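Side-chain contact in PelA (Pseudomonas aeruginosa, PDB 5TCB), which probably hydrolyses glycosidic bonds through the glycoside hydrolase domain modelled here, one part of a longer protein that is probably also a deacetylase: residues 35-40 with 51-56. Residues are numbered along the deposited sequence; the frame is centred on the assembly and turned at random.
Sequences PPLAEL and AHLKPA
Pro35 and Leu53 make the closest side-chain meeting between residues 35-40 and 51-56. The ring corner CG of Pro35 lies 3.9 Å from the methyl CD1 of Leu53 and 4.1 Å from the branch carbon CG of Leu53, so the proline touches one arm of the isobutyl fork and its branch point. The other arm serves a second neighbour: CD2 of Leu53 comes within 4.3 Å of CD2 of Leu37, a looser methyl-to-methyl approach. With CG of Leu53 anti to the carbonyl carbon, chi1 (-77°) brings the fork toward the other segment from a CB that does not itself face it, and chi2 (81°) then splits the methyls between the two partners. The adjoining ring carbon, CD of Pro35, lies 3.8 Å from the carbonyl O of His52. CB of His52 is 4.3 Å from the same CD of Pro35; the imidazole turns away from the proline, and the His52 side chain has Glu33 as a neighbour.

Further out, other parts of the fold pack against the same side chains. Pro35 also leans on Trp30 of the first barrel strand, while Leu53 is backed by Leu48, Val58 and Tyr129. Pro36 sits at the N-cap position of the short helix 37-40, whose first turn is closed by a bond from Leu40 N to Pro36 O (2.9 Å). The contact joins the connections after strands 27-30 and 45-48 of a (beta/alpha)8-type barrel. No hydrogen bond or salt bridge crosses it: this small van der Waals contact depends on shape and on exclusion of water around Leu53.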
ATOM      1  N   PRO A  35      -2.581  10.281  14.545  1.00 26.00           N
ATOM      2  CA  PRO A  35      -1.319   9.532  14.493  1.00 25.11           C
ATOM      3  C   PRO A  35      -0.364  10.031  15.566  1.00 24.78           C
ATOM      4  O   PRO A  35      -0.235  11.246  15.786  1.00 26.08           O
ATOM      5  CB  PRO A  35      -0.785   9.809  13.079  1.00 24.92           C
ATOM      6  CG  PRO A  35      -1.517  11.047  12.622  1.00 26.23           C
ATOM      7  CD  PRO A  35      -2.871  10.955  13.263  1.00 26.95           C
ATOM      8  N   PRO A  36       0.294   9.126  16.299  1.00 22.44           N
ATOM      9  CA  PRO A  36       1.235   9.572  17.328  1.00 23.37           C
ATOM     10  C   PRO A  36       2.541   9.973  16.663  1.00 21.31           C
ATOM     11  O   PRO A  36       3.411   9.135  16.422  1.00 19.08           O
ATOM     12  CB  PRO A  36       1.355   8.348  18.248  1.00 22.49           C
ATOM     13  CG  PRO A  36       1.067   7.200  17.366  1.00 24.87           C
ATOM     14  CD  PRO A  36       0.033   7.678  16.393  1.00 22.69           C
ATOM     15  N   LEU A  37       2.650  11.264  16.328  1.00 22.15           N
ATOM     16  CA  LEU A  37       3.690  11.720  15.415  1.00 20.46           C
ATOM     17  C   LEU A  37       5.088  11.550  15.996  1.00 18.36           C
ATOM     18  O   LEU A  37       6.015  11.165  15.277  1.00 19.91           O
ATOM     19  CB  LEU A  37       3.463  13.187  15.039  1.00 24.72           C
ATOM     20  CG  LEU A  37       2.185  13.471  14.246  1.00 28.53           C
ATOM     21  CD1 LEU A  37       1.950  14.967  14.126  1.00 28.45           C
ATOM     22  CD2 LEU A  37       2.238  12.812  12.866  1.00 28.01           C
ATOM     23  N   ALA A  38       5.277  11.873  17.268  1.00 21.72           N
ATOM     24  CA  ALA A  38       6.604  11.731  17.862  1.00 20.57           C
ATOM     25  C   ALA A  38       7.089  10.285  17.742  1.00 21.18           C
ATOM     26  O   ALA A  38       8.238  10.020  17.355  1.00 21.07           O
ATOM     27  CB  ALA A  38       6.568  12.179  19.325  1.00 23.09           C
ATOM     28  N   GLU A  39       6.221   9.336  18.081  1.00 19.03           N
ATOM     29  CA  GLU A  39       6.573   7.921  18.001  1.00 19.95           C
ATOM     30  C   GLU A  39       6.763   7.455  16.555  1.00 16.71           C
ATOM     31  O   GLU A  39       7.726   6.743  16.250  1.00 18.51           O
ATOM     32  CB  GLU A  39       5.505   7.095  18.722  1.00 20.62           C
ATOM     33  CG  GLU A  39       5.515   7.292  20.240  1.00 22.76           C
ATOM     34  CD  GLU A  39       4.677   8.466  20.731  1.00 33.29           C
ATOM     35  OE1 GLU A  39       4.092   9.214  19.919  1.00 26.89           O
ATOM     36  OE2 GLU A  39       4.606   8.642  21.968  1.00 39.03           O
ATOM     37  N   LEU A  40       5.886   7.871  15.648  1.00 17.53           N
ATOM     38  CA  LEU A  40       6.025   7.472  14.258  1.00 15.67           C
ATOM     39  C   LEU A  40       7.285   8.036  13.627  1.00 17.69           C
ATOM     40  O   LEU A  40       7.851   7.415  12.718  1.00 18.89           O
ATOM     41  CB  LEU A  40       4.780   7.901  13.488  1.00 16.42           C
ATOM     42  CG  LEU A  40       3.521   7.083  13.792  1.00 19.14           C
ATOM     43  CD1 LEU A  40       2.316   7.746  13.192  1.00 19.79           C
ATOM     44  CD2 LEU A  40       3.670   5.679  13.222  1.00 18.61           C
ATOM     45  N   ALA A  51      -5.741  12.141   5.201  1.00 22.31           N
ATOM     46  CA  ALA A  51      -6.920  12.832   5.701  1.00 26.64           C
ATOM     47  C   ALA A  51      -6.810  13.177   7.178  1.00 28.60           C
ATOM     48  O   ALA A  51      -7.531  14.054   7.655  1.00 31.89           O
ATOM     49  CB  ALA A  51      -8.158  11.966   5.451  1.00 28.92           C
ATOM     50  N   HIS A  52      -5.914  12.523   7.912  1.00 23.56           N
ATOM     51  CA  HIS A  52      -5.793  12.708   9.353  1.00 27.67           C
ATOM     52  C   HIS A  52      -4.591  13.542   9.749  1.00 28.65           C
ATOM     53  O   HIS A  52      -4.291  13.655  10.948  1.00 32.66           O
ATOM     54  CB  HIS A  52      -5.741  11.343  10.023  1.00 26.55           C
ATOM     55  CG  HIS A  52      -6.961  10.539   9.758  1.00 23.48           C
ATOM     56  ND1 HIS A  52      -8.225  11.042   9.975  1.00 32.97           N
ATOM     57  CD2 HIS A  52      -7.126   9.299   9.240  1.00 27.29           C
ATOM     58  CE1 HIS A  52      -9.118  10.140   9.606  1.00 32.15           C
ATOM     59  NE2 HIS A  52      -8.479   9.073   9.164  1.00 31.37           N
ATOM     60  N   LEU A  53      -3.878  14.109   8.779  1.00 25.14           N
ATOM     61  CA  LEU A  53      -2.715  14.941   9.059  1.00 25.78           C
ATOM     62  C   LEU A  53      -2.870  16.286   8.395  1.00 25.77           C
ATOM     63  O   LEU A  53      -3.591  16.431   7.409  1.00 28.88           O
ATOM     64  CB  LEU A  53      -1.410  14.352   8.526  1.00 26.92           C
ATOM     65  CG  LEU A  53      -0.754  13.213   9.262  1.00 27.33           C
ATOM     66  CD1 LEU A  53      -1.444  11.926   8.856  1.00 26.58           C
ATOM     67  CD2 LEU A  53       0.698  13.251   8.909  1.00 28.50           C
ATOM     68  N   LYS A  54      -2.183  17.267   8.938  1.00 26.84           N
ATOM     69  CA  LYS A  54      -2.055  18.555   8.307  1.00 30.66           C
ATOM     70  C   LYS A  54      -0.646  18.723   7.774  1.00 28.99           C
ATOM     71  O   LYS A  54       0.267  18.001   8.179  1.00 25.67           O
ATOM     72  CB  LYS A  54      -2.375  19.672   9.306  1.00 37.44           C
ATOM     73  CG  LYS A  54      -3.813  19.676   9.805  1.00 70.02           C
ATOM     74  CD  LYS A  54      -4.786  19.787   8.641  1.00 81.76           C
ATOM     75  CE  LYS A  54      -6.236  19.790   9.081  1.00 63.79           C
ATOM     76  NZ  LYS A  54      -7.113  19.691   7.886  1.00 60.48           N
ATOM     77  N   PRO A  55      -0.421  19.678   6.869  1.00 27.74           N
ATOM     78  CA  PRO A  55       0.938  19.849   6.337  1.00 29.59           C
ATOM     79  C   PRO A  55       2.001  20.072   7.405  1.00 29.44           C
ATOM     80  O   PRO A  55       3.138  19.622   7.223  1.00 28.61           O
ATOM     81  CB  PRO A  55       0.790  21.054   5.405  1.00 33.43           C
ATOM     82  CG  PRO A  55      -0.639  20.970   4.934  1.00 38.11           C
ATOM     83  CD  PRO A  55      -1.412  20.488   6.128  1.00 38.85           C
ATOM     84  N   ALA A  56       1.679  20.743   8.516  1.00 29.49           N
ATOM     85  CA  ALA A  56       2.676  20.922   9.565  1.00 29.93           C
ATOM     86  C   ALA A  56       3.100  19.590  10.160  1.00 27.26           C
ATOM     87  O   ALA A  56       4.251  19.435  10.603  1.00 26.17           O
ATOM     88  CB  ALA A  56       2.131  21.823  10.672  1.00 33.34           C
TER